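Local coordinates for protein Exo-beta-1,3-glucanase (Streptomyces sp. SirexAA-E, PDB 4PEY) that hydrolyses laminarin and laminarioligosaccharides from their non-reducing ends as a secreted exo-beta-1,3-glucanase of glycoside hydrolase family 55, yielding glucose and laminaribiose, at residues S219-F224 / A238-A243; I315-G320 / V344-L349; A363-L368 / D393-H398. The protein carries 1 engineered substitution. One frame throughout, in Å; residues are numbered along the deposited sequence. Where two conformers were deposited one is given.

Interaction 3 is buried and interaction 1, which touches it, is partly buried; their centres are about 10 Å apart. Interaction 2 lies nearer the surface, its centre about 31 Å from that of interaction 1 and 23 Å from that of interaction 3, and mixes buried with exposed residues. Interaction 1 pairs antiparallel strands 210-220 and 231-243 through two backbone bonds and a salt bridge. Interaction 3 joins parallel strands 367-375 and 395-397 with three backbone bonds and apolar side-chain contacts. In interaction 2 water and van der Waals contact replace direct hydrogen bonds. Arg220 and Lys239 of interaction 1 reach Ser367 and Ala363 of interaction 3, tying together two strand systems.

Interaction 1. Residues S219-F224 / A238-A243; sequences SREKPF and AKRTNA
Ser219 and Arg240 form an antiparallel hydrogen-bonded pair: Ser219 N gives a bond to Arg240 O, and Arg240 N returns one to Ser219 O at 2.7 Å, nearly straight. Strands 210-220 and 231-243 thus run antiparallel, whereas 210-220 pairs with 191-198 in the parallel manner of beta-helix coils. The Arg240 side chain runs on the same face as Ser219 toward Glu221. Its CB lies 3.9 Å from Ser219 O. CG stands beside the backbone N and anti to the carbonyl carbon (chi1 -67°), and the chain bends at chi3, bringing NE to a water 2.8 Å away. The guanidinium has Ala243 CB over one face, 4.0 Å above its plane and offset toward the rim. NH2 ends the chain in a salt bridge to Glu221 OE2 at 3.1 Å; the oxygen lies in the guanidinium plane, but the nitrogen meets its anti side, 30° out of the carboxylate plane, and the two planes stand 61° apart. NH1 turns to the carbonyl of Gly245.

The same water gives protons to Ser219 OG and Glu221 OE2, and Asp179 also bonds Ser219 OG. A second water joins Glu221 N to Ala238 O across the two chains. On the other face Arg220 CG rests 3.9 Å from Lys239 CA, and both side chains face the 363-368 segment, Arg220 going to Ser367 OG and Pro365 O, Lys239 to the carbonyl of Ala363. Arg178 gives Glu221 OE2 a second ion pair. Two arginines and a water converge on one buried carboxylate oxygen, which would probably favour its ionised form and offset the cost of burying charge.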
loop_
_atom_site.group_PDB
_atom_site.type_symbol
_atom_site.label_atom_id
_atom_site.label_comp_id
_atom_site.label_asym_id
_atom_site.label_seq_id
_atom_site.Cartn_x
_atom_site.Cartn_y
_atom_site.Cartn_z
ATOM N N SER A 219 12.524 -8.326 4.581
ATOM C CA SER A 219 11.079 -8.358 4.424
ATOM C C SER A 219 10.493 -9.297 5.461
ATOM O O SER A 219 11.174 -10.191 5.980
ATOM C CB SER A 219 10.661 -8.775 3.007
ATOM O OG SER A 219 11.097 -10.085 2.688
ATOM N N ARG A 220 9.237 -9.063 5.797
ATOM C CA ARG A 220 8.543 -9.925 6.737
ATOM C C ARG A 220 7.111 -10.021 6.264
ATOM O O ARG A 220 6.422 -9.012 6.210
ATOM C CB ARG A 220 8.617 -9.373 8.156
ATOM C CG ARG A 220 7.997 -10.299 9.198
ATOM C CD ARG A 220 8.253 -9.765 10.603
ATOM N NE ARG A 220 7.637 -8.452 10.807
ATOM C CZ ARG A 220 8.035 -7.571 11.728
ATOM N NH1 ARG A 220 9.053 -7.856 12.538
ATOM N NH2 ARG A 220 7.417 -6.398 11.839
ATOM N N GLU A 221 6.668 -11.215 5.887
ATOM C CA GLU A 221 5.358 -11.305 5.261
ATOM C C GLU A 221 4.244 -10.899 6.226
ATOM O O GLU A 221 4.327 -11.098 7.452
ATOM C CB GLU A 221 5.108 -12.706 4.697
ATOM C CG GLU A 221 6.154 -13.160 3.677
ATOM C CD GLU A 221 6.407 -12.148 2.548
ATOM O OE1 GLU A 221 5.487 -11.389 2.167
ATOM O OE2 GLU A 221 7.548 -12.123 2.032
ATOM N N LYS A 222 3.212 -10.291 5.654
ATOM C CA LYS A 222 2.077 -9.793 6.425
ATOM C C LYS A 222 1.345 -10.915 7.161
ATOM O O LYS A 222 1.093 -11.973 6.584
ATOM C CB LYS A 222 1.111 -9.062 5.493
ATOM C CG LYS A 222 -0.001 -8.338 6.215
ATOM C CD LYS A 222 -1.012 -7.763 5.230
ATOM C CE LYS A 222 -1.859 -8.862 4.613
ATOM N NZ LYS A 222 -2.787 -9.559 5.580
ATOM N N PRO A 223 1.011 -10.697 8.447
ATOM C CA PRO A 223 0.206 -11.699 9.152
ATOM C C PRO A 223 -1.158 -11.895 8.492
ATOM O O PRO A 223 -1.688 -10.961 7.875
ATOM C CB PRO A 223 0.055 -11.106 10.561
ATOM C CG PRO A 223 1.268 -10.214 10.720
ATOM C CD PRO A 223 1.472 -9.621 9.346
ATOM N N PHE A 224 -1.717 -13.091 8.613
ATOM C CA PHE A 224 -3.025 -13.361 8.019
ATOM C C PHE A 224 -3.812 -14.371 8.849
ATOM O O PHE A 224 -3.243 -15.242 9.531
ATOM C CB PHE A 224 -2.880 -13.859 6.571
ATOM C CG PHE A 224 -2.048 -15.107 6.441
ATOM C CD1 PHE A 224 -2.648 -16.361 6.441
ATOM C CD2 PHE A 224 -0.665 -15.030 6.334
ATOM C CE1 PHE A 224 -1.885 -17.520 6.331
ATOM C CE2 PHE A 224 0.108 -16.187 6.233
ATOM C CZ PHE A 224 -0.505 -17.431 6.231
ATOM N N ALA A 238 7.988 -15.138 10.113
ATOM C CA ALA A 238 9.276 -14.646 10.585
ATOM C C ALA A 238 9.928 -13.783 9.503
ATOM O O ALA A 238 9.631 -13.938 8.314
ATOM C CB ALA A 238 10.183 -15.800 10.950
ATOM N N LYS A 239 10.826 -12.890 9.902
ATOM C CA LYS A 239 11.455 -12.014 8.915
ATOM C C LYS A 239 12.503 -12.763 8.103
ATOM O O LYS A 239 13.084 -13.756 8.555
ATOM C CB LYS A 239 12.069 -10.775 9.582
ATOM C CG LYS A 239 13.495 -10.891 10.061
ATOM C CD LYS A 239 14.004 -9.510 10.520
ATOM C CE LYS A 239 15.478 -9.551 10.909
ATOM N NZ LYS A 239 15.718 -10.455 12.062
ATOM N N ARG A 240 12.703 -12.281 6.881
ATOM C CA ARG A 240 13.747 -12.762 5.988
ATOM C C ARG A 240 14.723 -11.631 5.688
ATOM O O ARG A 240 14.314 -10.493 5.489
ATOM C CB ARG A 240 13.146 -13.280 4.680
ATOM C CG ARG A 240 12.315 -14.528 4.815
ATOM C CD ARG A 240 12.045 -15.122 3.444
ATOM N NE ARG A 240 10.947 -14.467 2.735
ATOM C CZ ARG A 240 10.639 -14.713 1.466
ATOM N NH1 ARG A 240 11.382 -15.563 0.756
ATOM N NH2 ARG A 240 9.612 -14.097 0.894
ATOM N N THR A 241 16.013 -11.930 5.661
ATOM C CA THR A 241 16.985 -10.943 5.200
ATOM C C THR A 241 17.508 -11.384 3.840
ATOM O O THR A 241 17.674 -12.581 3.594
ATOM C CB THR A 241 18.143 -10.766 6.193
ATOM O OG1 THR A 241 18.829 -12.009 6.343
ATOM C CG2 THR A 241 17.611 -10.347 7.543
ATOM N N ASN A 242 17.739 -10.417 2.954
ATOM C CA ASN A 242 18.121 -10.713 1.576
ATOM C C ASN A 242 17.172 -11.739 0.964
ATOM O O ASN A 242 17.593 -12.769 0.430
ATOM C CB ASN A 242 19.568 -11.196 1.519
ATOM C CG ASN A 242 20.539 -10.134 1.979
ATOM O OD1 ASN A 242 20.395 -8.961 1.633
ATOM N ND2 ASN A 242 21.514 -10.531 2.778
ATOM N N ALA A 243 15.882 -11.438 1.075
ATOM C CA ALA A 243 14.819 -12.328 0.638
ATOM C C ALA A 243 14.782 -12.466 -0.880
ATOM O O ALA A 243 15.040 -11.509 -1.612
ATOM C CB ALA A 243 13.481 -11.820 1.149
HETATM O O HOH W 1 9.632 -12.169 3.714
HETATM O O HOH W 2 8.684 -13.314 5.909
#

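Interaction 2. Residues I315-G320 / V344-L349; sequences IIPDNG and VNSETL
Gly320 and Ser346 bring the two backbones to a CA-CA distance of 4.1 Å, with Ser346 CA directed at Gly320 O in a CA-H...O contact of 3.4 Å, but no direct hydrogen bond crosses. Gly320, at positive phi (74°), brings its CA to 3.3 Å from Asn345 O. Val344 covers the glycine on its N side: CG1, anti to the backbone N (chi1 175°), reaches Gly320 N at 3.5 Å. Ser346 OG packs 3.4 Å from Gly320 C. The serine hydroxyl is hydrogen-bonded instead to the backbone oxygen of Val321. Deeper in, Pro317 and Leu349 cross at about a right angle, ring CG against the methyl CD2 at 3.6 Å.

Water replaces direct polar contact. One molecule accepts from Gly320 N and lies within hydrogen-bonding distance of Pro317 O and Val344 O. Another gives protons to Gly320 O and Asn345 O and accepts from Glu347 N, while a third donates to Gly320 O and bonds Thr348 N weakly. The contact joins loops between strands of a parallel beta-helix, and the Leu349 side chain is about 9 Å from that of Arg403, a substrate-binding residue. The 315-320 segment covers the end of strand 314-317, which is flanked by parallel strands 291-294 and 337-340, and the turn after it; the 344-349 segment enters strand 348-352, where Leu349 packs on Val339 and Ser386, between strands 337-340 and 385-389.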
loop_
_atom_site.group_PDB
_atom_site.type_symbol
_atom_site.label_atom_id
_atom_site.label_comp_id
_atom_site.label_asym_id
_atom_site.label_seq_id
_atom_site.Cartn_x
_atom_site.Cartn_y
_atom_site.Cartn_z
ATOM N N ILE A 315 -10.234 3.468 10.218
ATOM C CA ILE A 315 -10.217 4.252 11.442
ATOM C C ILE A 315 -10.301 5.737 11.110
ATOM O O ILE A 315 -9.503 6.240 10.320
ATOM C CB ILE A 315 -8.944 3.991 12.265
ATOM C CG1 ILE A 315 -8.846 2.506 12.619
ATOM C CG2 ILE A 315 -8.938 4.854 13.523
ATOM C CD1 ILE A 315 -7.470 2.069 13.036
ATOM N N ILE A 316 -11.277 6.430 11.700
ATOM C CA ILE A 316 -11.392 7.874 11.539
ATOM C C ILE A 316 -11.129 8.546 12.880
ATOM O O ILE A 316 -11.873 8.330 13.840
ATOM C CB ILE A 316 -12.782 8.307 11.030
ATOM C CG1 ILE A 316 -13.043 7.754 9.621
ATOM C CG2 ILE A 316 -12.912 9.840 11.043
ATOM C CD1 ILE A 316 -14.496 7.933 9.176
ATOM N N PRO A 317 -10.066 9.357 12.957
ATOM C CA PRO A 317 -9.808 10.094 14.197
ATOM C C PRO A 317 -10.682 11.348 14.278
ATOM O O PRO A 317 -10.647 12.203 13.385
ATOM C CB PRO A 317 -8.321 10.443 14.091
ATOM C CG PRO A 317 -8.095 10.594 12.597
ATOM C CD PRO A 317 -9.052 9.622 11.921
ATOM N N ASP A 318 -11.476 11.441 15.338
ATOM C CA ASP A 318 -12.283 12.633 15.584
ATOM C C ASP A 318 -11.478 13.669 16.363
ATOM O O ASP A 318 -10.410 13.355 16.901
ATOM C CB ASP A 318 -13.554 12.284 16.368
ATOM C CG ASP A 318 -14.478 11.341 15.616
ATOM O OD1 ASP A 318 -14.373 11.231 14.371
ATOM O OD2 ASP A 318 -15.334 10.719 16.279
ATOM N N ASN A 319 -11.995 14.896 16.421
ATOM C CA ASN A 319 -11.451 15.934 17.304
ATOM C C ASN A 319 -9.975 16.241 17.070
ATOM O O ASN A 319 -9.280 16.721 17.969
ATOM C CB ASN A 319 -11.641 15.542 18.777
ATOM C CG ASN A 319 -13.051 15.101 19.091
ATOM O OD1 ASN A 319 -14.016 15.563 18.483
ATOM N ND2 ASN A 319 -13.178 14.187 20.037
ATOM N N GLY A 320 -9.496 15.958 15.864
ATOM C CA GLY A 320 -8.130 16.288 15.502
ATOM C C GLY A 320 -7.064 15.403 16.120
ATOM O O GLY A 320 -5.883 15.740 16.073
ATOM N N VAL A 344 -11.779 17.822 11.081
ATOM C CA VAL A 344 -10.918 18.575 11.992
ATOM C C VAL A 344 -9.466 18.157 11.791
ATOM O O VAL A 344 -9.142 16.969 11.872
ATOM C CB VAL A 344 -11.319 18.360 13.461
ATOM C CG1 VAL A 344 -10.340 19.067 14.399
ATOM C CG2 VAL A 344 -12.748 18.838 13.686
ATOM N N ASN A 345 -8.593 19.124 11.521
ATOM C CA ASN A 345 -7.197 18.810 11.219
ATOM C C ASN A 345 -6.515 18.028 12.324
ATOM O O ASN A 345 -6.547 18.440 13.486
ATOM C CB ASN A 345 -6.403 20.090 10.967
ATOM C CG ASN A 345 -5.027 19.815 10.428
ATOM O OD1 ASN A 345 -4.877 19.417 9.273
ATOM N ND2 ASN A 345 -4.007 20.034 11.253
ATOM N N SER A 346 -5.897 16.912 11.944
ATOM C CA SER A 346 -5.031 16.146 12.837
ATOM C C SER A 346 -3.579 16.523 12.577
ATOM O O SER A 346 -3.118 16.501 11.440
ATOM C CB SER A 346 -5.215 14.636 12.644
ATOM O OG SER A 346 -6.507 14.217 13.029
ATOM N N GLU A 347 -2.858 16.875 13.631
ATOM C CA GLU A 347 -1.445 17.207 13.493
ATOM C C GLU A 347 -0.685 16.036 12.860
ATOM O O GLU A 347 0.164 16.229 11.982
ATOM C CB GLU A 347 -0.857 17.565 14.858
ATOM C CG GLU A 347 0.601 17.956 14.816
ATOM C CD GLU A 347 1.092 18.507 16.140
ATOM O OE1 GLU A 347 0.273 18.644 17.080
ATOM O OE2 GLU A 347 2.299 18.812 16.236
ATOM N N THR A 348 -1.008 14.824 13.303
ATOM C CA THR A 348 -0.501 13.596 12.680
ATOM C C THR A 348 -1.630 12.577 12.624
ATOM O O THR A 348 -2.518 12.612 13.473
ATOM C CB THR A 348 0.674 12.971 13.456
ATOM O OG1 THR A 348 0.236 12.627 14.777
ATOM C CG2 THR A 348 1.864 13.921 13.548
ATOM N N LEU A 349 -1.609 11.675 11.642
ATOM C CA LEU A 349 -2.603 10.597 11.601
ATOM C C LEU A 349 -2.054 9.283 12.172
ATOM O O LEU A 349 -2.761 8.561 12.874
ATOM C CB LEU A 349 -3.119 10.381 10.171
ATOM C CG LEU A 349 -4.015 11.520 9.658
ATOM C CD1 LEU A 349 -4.304 11.390 8.182
ATOM C CD2 LEU A 349 -5.335 11.617 10.441
HETATM O O HOH W 3 -10.461 14.884 13.346
HETATM O O HOH W 4 -3.044 14.835 16.002
HETATM O O HOH W 5 -4.506 18.412 15.875
#

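Interaction 3. Residues A363-L368 / D393-H398; sequences ANPTSL and DTIIDH
Ser367 and Ile395 face each other across a parallel pair, as do Leu368 and Ile396, one residue further along. Ile395 N bonds to Thr366 O, then Leu368 N bonds to Ile395 O, and Asp397 N reaches Leu368 O at 2.9 Å. Between these bonds Ser367 CA approaches Ile395 O to 3.1 Å, and Thr394 CA and its methyl CG2 both close on Thr366 O.

Side chains alternate between the two faces. Leu368 and Ile396 lie side by side and point the same way. In one of the two conformers of Ile396, a bend at chi2 (-63°) turns its end back toward the leucine, and Ile396 CD1 meets Leu368 CD1 at 3.6 Å. On the other face Pro365 CG touches Ile395 CD1 at 3.8 Å, the ring set at a slant to the isoleucine, while Pro365 CB presses on Asp393 O at 3.1 Å. A water accepts from Thr366 N and donates to Thr394 OG1 at 2.9 Å, bridging the start of the pair. Parallel strands in register, with side chains alternating between the two faces, are those of a parallel beta-helix, the fold of GH55 enzymes, in which 367-375 and 395-397 belong to neighbouring coils.

Further out, backbone bonds from Ser367 to Val332 and Val334, and from Thr394 and Ile396 to Leu429, extend the pairing to the next strand on each side, 333-335 and 429-436. Val352, Ile387 and Val389 pack around Leu368 and Ile396, and Val218 lies on the Ile395 side. The Asp397 carboxylate is held by Arg178, Tyr157, Thr431 and Gln369.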
loop_
_atom_site.group_PDB
_atom_site.type_symbol
_atom_site.label_atom_id
_atom_site.label_comp_id
_atom_site.label_asym_id
_atom_site.label_seq_id
_atom_site.Cartn_x
_atom_site.Cartn_y
_atom_site.Cartn_z
ATOM N N ALA A 363 16.615 -6.642 15.144
ATOM C CA ALA A 363 16.288 -8.061 15.102
ATOM C C ALA A 363 14.792 -8.289 14.886
ATOM O O ALA A 363 14.393 -9.251 14.232
ATOM C CB ALA A 363 16.753 -8.755 16.387
ATOM N N ASN A 364 13.970 -7.398 15.427
ATOM C CA ASN A 364 12.519 -7.562 15.419
ATOM C C ASN A 364 11.845 -6.205 15.219
ATOM O O ASN A 364 11.353 -5.598 16.174
ATOM C CB ASN A 364 12.053 -8.222 16.728
ATOM C CG ASN A 364 10.587 -8.599 16.709
ATOM O OD1 ASN A 364 9.983 -8.721 15.645
ATOM N ND2 ASN A 364 10.008 -8.798 17.889
ATOM N N PRO A 365 11.848 -5.710 13.974
ATOM C CA PRO A 365 11.340 -4.361 13.725
ATOM C C PRO A 365 9.832 -4.251 13.809
ATOM O O PRO A 365 9.116 -5.253 13.776
ATOM C CB PRO A 365 11.812 -4.065 12.297
ATOM C CG PRO A 365 12.023 -5.393 11.676
ATOM C CD PRO A 365 12.491 -6.289 12.781
ATOM N N THR A 366 9.356 -3.017 13.909
ATOM C CA THR A 366 7.942 -2.735 13.718
ATOM C C THR A 366 7.691 -2.523 12.229
ATOM O O THR A 366 8.557 -1.994 11.518
ATOM C CB THR A 366 7.517 -1.514 14.562
ATOM O OG1 THR A 366 7.395 -1.934 15.926
ATOM C CG2 THR A 366 6.177 -0.920 14.099
ATOM N N SER A 367 6.527 -2.970 11.753
ATOM C CA SER A 367 6.171 -2.792 10.351
ATOM C C SER A 367 4.772 -2.225 10.160
ATOM O O SER A 367 3.878 -2.452 10.985
ATOM C CB SER A 367 6.281 -4.124 9.594
ATOM O OG SER A 367 5.494 -5.145 10.204
ATOM N N LEU A 368 4.618 -1.469 9.071
ATOM C CA LEU A 368 3.326 -1.073 8.522
ATOM C C LEU A 368 3.163 -1.777 7.186
ATOM O O LEU A 368 4.025 -1.642 6.318
ATOM C CB LEU A 368 3.231 0.442 8.311
ATOM C CG LEU A 368 3.501 1.395 9.471
ATOM C CD1 LEU A 368 3.286 2.830 8.997
ATOM C CD2 LEU A 368 2.608 1.081 10.652
ATOM N N ASP A 393 14.710 1.192 12.238
ATOM C CA ASP A 393 14.591 -0.137 11.623
ATOM C C ASP A 393 13.179 -0.485 11.159
ATOM O O ASP A 393 12.924 -1.611 10.748
ATOM C CB ASP A 393 15.110 -1.229 12.581
ATOM C CG ASP A 393 16.541 -0.974 13.018
ATOM O OD1 ASP A 393 17.462 -1.138 12.177
ATOM O OD2 ASP A 393 16.747 -0.582 14.190
ATOM N N THR A 394 12.269 0.480 11.208
ATOM C CA THR A 394 10.885 0.244 10.805
ATOM C C THR A 394 10.808 -0.159 9.332
ATOM O O THR A 394 11.544 0.380 8.489
ATOM C CB THR A 394 10.016 1.504 11.057
ATOM O OG1 THR A 394 10.014 1.797 12.459
ATOM C CG2 THR A 394 8.568 1.315 10.581
ATOM N N ILE A 395 9.924 -1.111 9.033
ATOM C CA ILE A 395 9.647 -1.513 7.658
ATOM C C ILE A 395 8.292 -0.992 7.222
ATOM O O ILE A 395 7.289 -1.233 7.894
ATOM C CB ILE A 395 9.650 -3.052 7.480
ATOM C CG1 ILE A 395 10.997 -3.649 7.884
ATOM C CG2 ILE A 395 9.307 -3.436 6.033
ATOM C CD1 ILE A 395 10.973 -5.165 8.004
ATOM N N ILE A 396 8.270 -0.263 6.111
ATOM C CA ILE A 396 7.028 0.184 5.500
ATOM C C ILE A 396 6.863 -0.606 4.214
ATOM O O ILE A 396 7.524 -0.315 3.216
ATOM C CB ILE A 396 7.038 1.695 5.191
ATOM C CG1 ILE A 396 7.478 2.496 6.420
ATOM C CG2 ILE A 396 5.669 2.148 4.693
ATOM C CD1 ILE A 396 6.552 2.361 7.591
ATOM N N ASP A 397 6.020 -1.629 4.247
ATOM C CA ASP A 397 5.899 -2.552 3.121
ATOM C C ASP A 397 4.488 -2.498 2.549
ATOM O O ASP A 397 3.581 -3.180 3.025
ATOM C CB ASP A 397 6.296 -3.969 3.572
ATOM C CG ASP A 397 6.008 -5.028 2.527
ATOM O OD1 ASP A 397 6.339 -4.814 1.341
ATOM O OD2 ASP A 397 5.457 -6.087 2.900
ATOM N N HIS A 398 4.357 -1.675 1.508
ATOM C CA HIS A 398 3.107 -1.244 0.860
ATOM C C HIS A 398 2.279 -0.261 1.674
ATOM O O HIS A 398 1.544 -0.628 2.599
ATOM C CB HIS A 398 2.205 -2.409 0.469
ATOM C CG HIS A 398 1.161 -2.014 -0.529
ATOM N ND1 HIS A 398 -0.064 -2.640 -0.633
ATOM C CD2 HIS A 398 1.170 -1.036 -1.468
ATOM C CE1 HIS A 398 -0.761 -2.068 -1.604
ATOM N NE2 HIS A 398 -0.038 -1.094 -2.122
HETATM O O HOH W 6 10.955 -0.365 14.186
#